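Local atomic coordinates of hypothetic aldehyde deformylating oxygenase (Sulfolobus tokodaii, PDB entry 5V4T), a protein that binds ferric iron in a ferritin-like helical fold and has aldehyde deformylating oxygenase activity, probably as a diiron oxidoreductase. Residues Y24-M29 / P72-R77; G15-S20 / E66-D71. All blocks are in the same frame, centred on the assembly; numbering follows the deposited sequence.

Contact 1: Y24-M29 / P72-R77; sequences YPASIM and PLTTVR
S27 makes the direct hydrogen bond between loops 24-29 and 72-77: its OG donates to V76 O, 2.8 Å away. The donor lies 22° from the carbonyl plane, and the C=O...OG angle is 149°. The chi1 of 67° sets OG between the backbone N and the carbonyl carbon of S27, on the side facing V76. S27 CB also rests 3.6 Å from T74 O. One water bridges the two loops. It accepts from S27 N at 2.9 Å and donates to the carbonyl oxygens of L73 and V76. V76 O is thus gripped twice, by the hydroxyl and by the water. With an alanine here the hydroxyl is gone, and V76 O would probably keep the water as its one polar tie to 24-29.

Beside these polar contacts the two loops pack through apolar groups. A26 CB points at the 72-77 loop and meets T74 CG2 at 3.8 Å. It also sits 4.1 Å from L73 CB. L73 CD1 comes up in plane to the edge of the Y24 ring, 3.9 Å from CD2, and lies near Y24 O as well.

Both loops are shaped by local turns. P25 is the centre of an inverse gamma turn, closed by A26 N to Y24 O at 2.7 Å. In the other loop, V76 N bonds to L73 O.

The 24-29 loop follows helix 10-23, and 72-77 leads into helix 80-93. Y24 packs on F64 and N65 of helix 49-67, L73 and V76 on helix 10-23, and I28 on I83 of helix 80-93.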
ATOM      1  N   TYR A  24       4.121   3.922  -5.418  1.00 19.92           N
ATOM      2  CA  TYR A  24       4.170   4.780  -6.604  1.00 20.97           C
ATOM      3  C   TYR A  24       4.842   4.012  -7.751  1.00 21.59           C
ATOM      4  O   TYR A  24       6.032   4.205  -8.033  1.00 22.49           O
ATOM      5  CB  TYR A  24       4.919   6.081  -6.248  1.00 21.74           C
ATOM      6  CG  TYR A  24       4.925   7.077  -7.389  1.00 23.59           C
ATOM      7  CD1 TYR A  24       3.732   7.643  -7.832  1.00 26.62           C
ATOM      8  CD2 TYR A  24       6.091   7.410  -8.038  1.00 25.23           C
ATOM      9  CE1 TYR A  24       3.713   8.533  -8.890  1.00 28.95           C
ATOM     10  CE2 TYR A  24       6.082   8.301  -9.124  1.00 26.84           C
ATOM     11  CZ  TYR A  24       4.897   8.857  -9.525  1.00 29.68           C
ATOM     12  OH  TYR A  24       4.858   9.754 -10.578  1.00 33.53           O
ATOM     13  N   PRO A  25       4.086   3.102  -8.415  1.00 20.28           N
ATOM     14  CA  PRO A  25       4.668   2.148  -9.363  1.00 21.73           C
ATOM     15  C   PRO A  25       4.968   2.772 -10.725  1.00 22.22           C
ATOM     16  O   PRO A  25       4.285   2.485 -11.730  1.00 25.75           O
ATOM     17  CB  PRO A  25       3.592   1.059  -9.455  1.00 21.92           C
ATOM     18  CG  PRO A  25       2.298   1.796  -9.203  1.00 20.42           C
ATOM     19  CD  PRO A  25       2.675   2.764  -8.106  1.00 21.66           C
ATOM     20  N   ALA A  26       5.941   3.667 -10.727  1.00 23.27           N
ATOM     21  CA  ALA A  26       6.211   4.522 -11.850  1.00 26.95           C
ATOM     22  C   ALA A  26       6.499   3.737 -13.119  1.00 29.47           C
ATOM     23  O   ALA A  26       6.107   4.198 -14.161  1.00 31.89           O
ATOM     24  CB  ALA A  26       7.388   5.452 -11.541  1.00 28.40           C
ATOM     25  N   SER A  27       7.159   2.578 -13.036  1.00 30.88           N
ATOM     26  CA  SER A  27       7.490   1.775 -14.227  1.00 30.36           C
ATOM     27  C   SER A  27       6.244   1.259 -14.958  1.00 34.93           C
ATOM     28  O   SER A  27       6.301   0.952 -16.153  1.00 37.39           O
ATOM     29  CB  SER A  27       8.369   0.578 -13.861  1.00 32.05           C
ATOM     30  OG  SER A  27       7.651  -0.376 -13.053  1.00 31.33           O
ATOM     31  N   ILE A  28       5.122   1.137 -14.268  1.00 29.09           N
ATOM     32  CA  ILE A  28       3.935   0.566 -14.903  1.00 34.72           C
ATOM     33  C   ILE A  28       2.591   1.199 -14.569  1.00 37.28           C
ATOM     34  O   ILE A  28       1.552   0.587 -14.833  1.00 41.70           O
ATOM     35  CB  ILE A  28       3.817  -0.934 -14.628  1.00 36.16           C
ATOM     36  CG1 ILE A  28       3.856  -1.197 -13.124  1.00 39.56           C
ATOM     37  CG2 ILE A  28       4.888  -1.717 -15.385  1.00 40.95           C
ATOM     38  CD1 ILE A  28       3.355  -2.574 -12.775  1.00 41.47           C
ATOM     39  N   MET A  29       2.569   2.411 -14.035  1.00 37.65           N
ATOM     40  CA  MET A  29       1.290   2.947 -13.536  1.00 39.86           C
ATOM     41  C   MET A  29       0.256   3.278 -14.634  1.00 38.98           C
ATOM     42  O   MET A  29      -0.982   3.195 -14.376  1.00 31.07           O
ATOM     43  CB  MET A  29       1.505   4.142 -12.601  1.00 42.30           C
ATOM     44  CG  MET A  29       2.080   5.392 -13.224  1.00 46.86           C
ATOM     45  SD  MET A  29       2.549   6.463 -11.848  1.00 60.75           S
ATOM     46  CE  MET A  29       1.103   6.418 -10.793  1.00 52.11           C
ATOM     47  N   PRO A  72      14.890   8.315  -9.957  1.00 25.49           N
ATOM     48  CA  PRO A  72      13.512   7.917 -10.230  1.00 23.79           C
ATOM     49  C   PRO A  72      13.183   6.443 -10.094  1.00 22.13           C
ATOM     50  O   PRO A  72      14.034   5.566 -10.188  1.00 23.29           O
ATOM     51  CB  PRO A  72      13.263   8.420 -11.668  1.00 25.92           C
ATOM     52  CG  PRO A  72      14.361   9.408 -11.948  1.00 27.47           C
ATOM     53  CD  PRO A  72      15.519   9.026 -11.094  1.00 26.92           C
ATOM     54  N   LEU A  73      11.903   6.187  -9.807  1.00 21.50           N
ATOM     55  CA  LEU A  73      11.400   4.871  -9.541  1.00 24.13           C
ATOM     56  C   LEU A  73      11.022   4.094 -10.800  1.00 27.99           C
ATOM     57  O   LEU A  73      10.544   2.974 -10.734  1.00 30.62           O
ATOM     58  CB  LEU A  73      10.170   4.962  -8.607  1.00 23.72           C
ATOM     59  CG  LEU A  73      10.410   5.599  -7.215  1.00 23.56           C
ATOM     60  CD1 LEU A  73       9.128   5.532  -6.373  1.00 23.76           C
ATOM     61  CD2 LEU A  73      11.536   4.924  -6.472  1.00 22.50           C
ATOM     62  N   THR A  74      11.198   4.729 -11.939  1.00 31.15           N
ATOM     63  CA  THR A  74      10.969   4.047 -13.233  1.00 36.51           C
ATOM     64  C   THR A  74      11.929   2.883 -13.431  1.00 34.24           C
ATOM     65  O   THR A  74      11.648   1.974 -14.164  1.00 40.70           O
ATOM     66  CB  THR A  74      11.074   5.077 -14.352  1.00 39.25           C
ATOM     67  OG1 THR A  74      12.239   5.889 -14.156  1.00 38.30           O
ATOM     68  CG2 THR A  74       9.868   5.958 -14.323  1.00 42.86           C
ATOM     69  N   THR A  75      13.034   2.868 -12.705  1.00 42.71           N
ATOM     70  CA  THR A  75      13.981   1.749 -12.773  1.00 48.26           C
ATOM     71  C   THR A  75      13.448   0.476 -12.069  1.00 43.07           C
ATOM     72  O   THR A  75      14.058  -0.596 -12.159  1.00 44.51           O
ATOM     73  CB  THR A  75      15.367   2.120 -12.178  1.00 49.55           C
ATOM     74  OG1 THR A  75      15.340   2.119 -10.732  1.00 47.01           O
ATOM     75  CG2 THR A  75      15.834   3.476 -12.690  1.00 54.65           C
ATOM     76  N   VAL A  76      12.327   0.568 -11.356  1.00 32.53           N
ATOM     77  CA  VAL A  76      11.940  -0.528 -10.515  1.00 28.69           C
ATOM     78  C   VAL A  76      10.857  -1.359 -11.134  1.00 24.85           C
ATOM     79  O   VAL A  76       9.767  -0.842 -11.344  1.00 27.20           O
ATOM     80  CB  VAL A  76      11.381  -0.034  -9.132  1.00 29.69           C
ATOM     81  CG1 VAL A  76      11.053  -1.202  -8.234  1.00 30.49           C
ATOM     82  CG2 VAL A  76      12.386   0.878  -8.440  1.00 35.71           C
ATOM     83  N   ARG A  77      11.126  -2.658 -11.245  1.00 25.76           N
ATOM     84  CA  ARG A  77      10.137  -3.633 -11.723  1.00 27.99           C
ATOM     85  C   ARG A  77       9.303  -4.130 -10.531  1.00 25.79           C
ATOM     86  O   ARG A  77       9.855  -4.629  -9.559  1.00 27.00           O
ATOM     87  CB  ARG A  77      10.821  -4.819 -12.419  1.00 32.59           C
ATOM     88  CG  ARG A  77       9.899  -5.941 -12.880  1.00 38.18           C
ATOM     89  CD  ARG A  77      10.648  -6.938 -13.777  1.00 44.17           C
ATOM     90  NE  ARG A  77      11.233  -6.262 -14.948  1.00 53.38           N
ATOM     91  CZ  ARG A  77      10.642  -6.098 -16.136  1.00 57.86           C
ATOM     92  NH1 ARG A  77       9.427  -6.581 -16.377  1.00 58.89           N
ATOM     93  NH2 ARG A  77      11.287  -5.450 -17.105  1.00 60.45           N
TER
HETATM   94  O   HOH W   1       8.200   1.538 -10.554  1.00 26.44           O

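Contact 2: G15-S20 / E66-D71; sequences GIKYLS and EYFKED
F68 pushes its ring against helix 10-23, where I16, K17 and S20 receive it. Just before it, Y67 ends the regular part of helix 49-67. Its ring edge covers one face of the F68 ring, with Y67 CD2 3.6 Å above the plane and over the centre. Y67 also meets the ring of F134 in helix 132-155, and its hydroxyl bonds to D2.

F68 is the first residue to leave helical geometry. With CG anti to the carbonyl carbon (chi1 -70°), the ring is carried toward helix 10-23, where its CE1, CZ and CE2 atoms do the touching. I16 CG2 meets the ring edge near its plane, 4.1 Å from CZ. S20 OG lies 3.5 Å from CE2, and K17 CG is 3.9 Å from CE1. The S20 hydroxyl is also tied back to its own helix: OG donates to I16 O at 2.7 Å. I16 O accepts from S20 N too, and the two donors come from opposite faces of the carbonyl plane.

The fold here is the ferritin-like helical bundle. The contact joins one helix of the bundle to the end of another, well away from the iron site. A type I beta turn from F68 to D71 follows, closed by D71 N to F68 O at 3.0 Å.

The turn brings D71 to the end of K17, and the two side chains cross at about a right angle. K17 bends at chi3 (72°), and its NZ forms a salt bridge with D71 OD1 at 2.8 Å. The ammonium arrives from above the carboxylate plane, 54° out of it. The other carboxylate oxygen, OD2, accepts from W5 NE1.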
ATOM      1  N   GLY A  15      16.612  -0.886  -1.724  1.00 19.20           N
ATOM      2  CA  GLY A  15      15.480  -1.432  -0.987  1.00 19.82           C
ATOM      3  C   GLY A  15      14.395  -0.403  -0.739  1.00 17.93           C
ATOM      4  O   GLY A  15      13.174  -0.705  -0.831  1.00 16.89           O
ATOM      5  N   ILE A  16      14.805   0.795  -0.396  1.00 16.02           N
ATOM      6  CA  ILE A  16      13.855   1.878  -0.201  1.00 16.32           C
ATOM      7  C   ILE A  16      13.122   2.210  -1.481  1.00 17.47           C
ATOM      8  O   ILE A  16      11.904   2.425  -1.509  1.00 15.26           O
ATOM      9  CB  ILE A  16      14.555   3.143   0.382  1.00 16.08           C
ATOM     10  CG1 ILE A  16      15.075   2.838   1.799  1.00 16.06           C
ATOM     11  CG2 ILE A  16      13.664   4.384   0.249  1.00 15.70           C
ATOM     12  CD1 ILE A  16      15.829   3.954   2.457  1.00 16.87           C
ATOM     13  N   LYS A  17      13.864   2.288  -2.593  1.00 16.40           N
ATOM     14  CA  LYS A  17      13.223   2.527  -3.844  1.00 17.27           C
ATOM     15  C   LYS A  17      12.288   1.413  -4.222  1.00 17.31           C
ATOM     16  O   LYS A  17      11.240   1.657  -4.813  1.00 17.65           O
ATOM     17  CB  LYS A  17      14.258   2.701  -4.972  1.00 17.76           C
ATOM     18  CG  LYS A  17      14.953   4.035  -4.921  1.00 19.74           C
ATOM     19  CD  LYS A  17      15.936   4.130  -6.093  1.00 21.86           C
ATOM     20  CE  LYS A  17      15.199   4.309  -7.404  1.00 24.45           C
ATOM     21  NZ  LYS A  17      16.176   4.412  -8.544  1.00 30.10           N
ATOM     22  N   TYR A  18      12.665   0.176  -3.929  1.00 18.19           N
ATOM     23  CA  TYR A  18      11.814  -0.963  -4.314  1.00 19.42           C
ATOM     24  C   TYR A  18      10.466  -0.932  -3.603  1.00 19.01           C
ATOM     25  O   TYR A  18       9.396  -1.025  -4.238  1.00 17.95           O
ATOM     26  CB  TYR A  18      12.489  -2.243  -4.005  1.00 19.70           C
ATOM     27  CG  TYR A  18      11.674  -3.489  -4.266  1.00 21.91           C
ATOM     28  CD1 TYR A  18      11.433  -3.925  -5.577  1.00 24.54           C
ATOM     29  CD2 TYR A  18      11.069  -4.186  -3.226  1.00 21.78           C
ATOM     30  CE1 TYR A  18      10.709  -5.071  -5.805  1.00 21.13           C
ATOM     31  CE2 TYR A  18      10.340  -5.354  -3.468  1.00 22.47           C
ATOM     32  CZ  TYR A  18      10.161  -5.764  -4.792  1.00 22.23           C
ATOM     33  OH  TYR A  18       9.402  -6.895  -5.079  1.00 22.02           O
ATOM     34  N   LEU A  19      10.555  -0.663  -2.317  1.00 17.33           N
ATOM     35  CA  LEU A  19       9.333  -0.555  -1.518  1.00 16.70           C
ATOM     36  C   LEU A  19       8.529   0.676  -1.884  1.00 17.29           C
ATOM     37  O   LEU A  19       7.318   0.638  -1.954  1.00 18.85           O
ATOM     38  CB  LEU A  19       9.628  -0.579  -0.023  1.00 18.65           C
ATOM     39  CG  LEU A  19      10.067  -1.931   0.480  1.00 20.39           C
ATOM     40  CD1 LEU A  19      10.637  -1.739   1.868  1.00 22.02           C
ATOM     41  CD2 LEU A  19       8.931  -2.967   0.445  1.00 22.56           C
ATOM     42  N   SER A  20       9.179   1.814  -2.110  1.00 16.22           N
ATOM     43  CA  SER A  20       8.497   3.021  -2.506  1.00 15.62           C
ATOM     44  C   SER A  20       7.728   2.830  -3.818  1.00 16.06           C
ATOM     45  O   SER A  20       6.631   3.377  -3.987  1.00 15.94           O
ATOM     46  CB  SER A  20       9.448   4.203  -2.637  1.00 16.06           C
ATOM     47  OG  SER A  20      10.063   4.456  -1.396  1.00 15.03           O
ATOM     48  N   GLU A  66       7.903  13.565  -6.125  1.00 20.94           N
ATOM     49  CA  GLU A  66       8.797  14.663  -5.802  1.00 24.22           C
ATOM     50  C   GLU A  66      10.068  14.214  -5.127  1.00 22.26           C
ATOM     51  O   GLU A  66      11.155  14.679  -5.439  1.00 22.29           O
ATOM     52  CB  GLU A  66       8.106  15.679  -4.896  1.00 26.15           C
ATOM     53  CG  GLU A  66       6.984  16.446  -5.609  1.00 35.52           C
ATOM     54  CD  GLU A  66       7.456  17.180  -6.881  1.00 44.37           C
ATOM     55  OE1 GLU A  66       8.635  17.666  -6.930  1.00 45.09           O
ATOM     56  OE2 GLU A  66       6.639  17.270  -7.840  1.00 52.40           O
ATOM     57  N   TYR A  67       9.960  13.278  -4.182  1.00 19.58           N
ATOM     58  CA  TYR A  67      11.117  12.840  -3.484  1.00 16.21           C
ATOM     59  C   TYR A  67      12.150  12.201  -4.431  1.00 17.82           C
ATOM     60  O   TYR A  67      13.356  12.404  -4.225  1.00 19.77           O
ATOM     61  CB  TYR A  67      10.765  11.823  -2.372  1.00 15.94           C
ATOM     62  CG  TYR A  67      11.910  11.581  -1.423  1.00 15.27           C
ATOM     63  CD1 TYR A  67      12.124  12.403  -0.332  1.00 16.64           C
ATOM     64  CD2 TYR A  67      12.856  10.569  -1.679  1.00 16.98           C
ATOM     65  CE1 TYR A  67      13.214  12.202   0.533  1.00 15.12           C
ATOM     66  CE2 TYR A  67      13.963  10.376  -0.829  1.00 17.17           C
ATOM     67  CZ  TYR A  67      14.131  11.204   0.277  1.00 16.31           C
ATOM     68  OH  TYR A  67      15.233  11.002   1.069  1.00 17.39           O
ATOM     69  N   PHE A  68      11.668  11.398  -5.361  1.00 17.73           N
ATOM     70  CA  PHE A  68      12.539  10.602  -6.231  1.00 20.63           C
ATOM     71  C   PHE A  68      12.779  11.249  -7.611  1.00 24.41           C
ATOM     72  O   PHE A  68      13.290  10.574  -8.510  1.00 21.79           O
ATOM     73  CB  PHE A  68      12.029   9.192  -6.361  1.00 19.30           C
ATOM     74  CG  PHE A  68      12.180   8.409  -5.077  1.00 17.85           C
ATOM     75  CD1 PHE A  68      13.418   8.048  -4.598  1.00 19.93           C
ATOM     76  CD2 PHE A  68      11.065   8.084  -4.318  1.00 18.43           C
ATOM     77  CE1 PHE A  68      13.570   7.328  -3.418  1.00 19.80           C
ATOM     78  CE2 PHE A  68      11.211   7.334  -3.128  1.00 17.10           C
ATOM     79  CZ  PHE A  68      12.430   6.935  -2.697  1.00 18.27           C
ATOM     80  N   LYS A  69      12.457  12.525  -7.728  1.00 23.94           N
ATOM     81  CA  LYS A  69      12.860  13.304  -8.957  1.00 33.70           C
ATOM     82  C   LYS A  69      14.285  12.941  -9.410  1.00 30.85           C
ATOM     83  O   LYS A  69      14.537  12.728 -10.587  1.00 30.75           O
ATOM     84  CB  LYS A  69      12.850  14.818  -8.659  1.00 36.35           C
ATOM     85  CG  LYS A  69      11.495  15.499  -8.634  1.00 40.07           C
ATOM     86  CD  LYS A  69      10.658  15.066  -9.816  1.00 46.18           C
ATOM     87  CE  LYS A  69       9.437  15.930 -10.020  1.00 45.83           C
ATOM     88  NZ  LYS A  69       8.584  15.202 -10.979  1.00 46.10           N
ATOM     89  N   GLU A  70      15.202  12.912  -8.441  1.00 28.17           N
ATOM     90  CA  GLU A  70      16.654  12.717  -8.652  1.00 27.47           C
ATOM     91  C   GLU A  70      17.180  11.299  -8.497  1.00 30.56           C
ATOM     92  O   GLU A  70      18.410  11.026  -8.477  1.00 27.45           O
ATOM     93  CB  GLU A  70      17.404  13.733  -7.798  1.00 32.94           C
ATOM     94  CG  GLU A  70      16.979  15.151  -8.202  1.00 36.99           C
ATOM     95  CD  GLU A  70      17.712  16.265  -7.480  1.00 46.48           C
ATOM     96  OE1 GLU A  70      18.372  15.998  -6.460  1.00 52.39           O
ATOM     97  OE2 GLU A  70      17.637  17.434  -7.943  1.00 51.48           O
ATOM     98  N   ASP A  71      16.257  10.363  -8.383  1.00 23.88           N
ATOM     99  CA  ASP A  71      16.609   8.960  -8.354  1.00 24.88           C
ATOM    100  C   ASP A  71      15.320   8.227  -8.692  1.00 22.97           C
ATOM    101  O   ASP A  71      14.722   7.557  -7.863  1.00 22.18           O
ATOM    102  CB  ASP A  71      17.220   8.567  -7.031  1.00 24.54           C
ATOM    103  CG  ASP A  71      17.942   7.227  -7.058  1.00 25.93           C
ATOM    104  OD1 ASP A  71      17.908   6.505  -8.092  1.00 24.10           O
ATOM    105  OD2 ASP A  71      18.575   6.893  -6.039  1.00 25.30           O
TER

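The two contacts adjoin, with centres 9 Å apart on the same side of the chain's centre. Their segments alternate along the chain: 15-20, 24-29, 66-71, then 72-77. Contact 2 joins helix 10-23 to the end of helix 49-67. Contact 1 pairs the loops that follow these two helices. K17 links the contacts, because its NZ also bonds to P72 O and probably to T75 OG1. L73 packs between them, with CD1 against F68 CD2 and CD2 near K17 O. Together they fasten two helix exits at one side of the bundle. The Y24 side chain is about 12 Å from the bound iron.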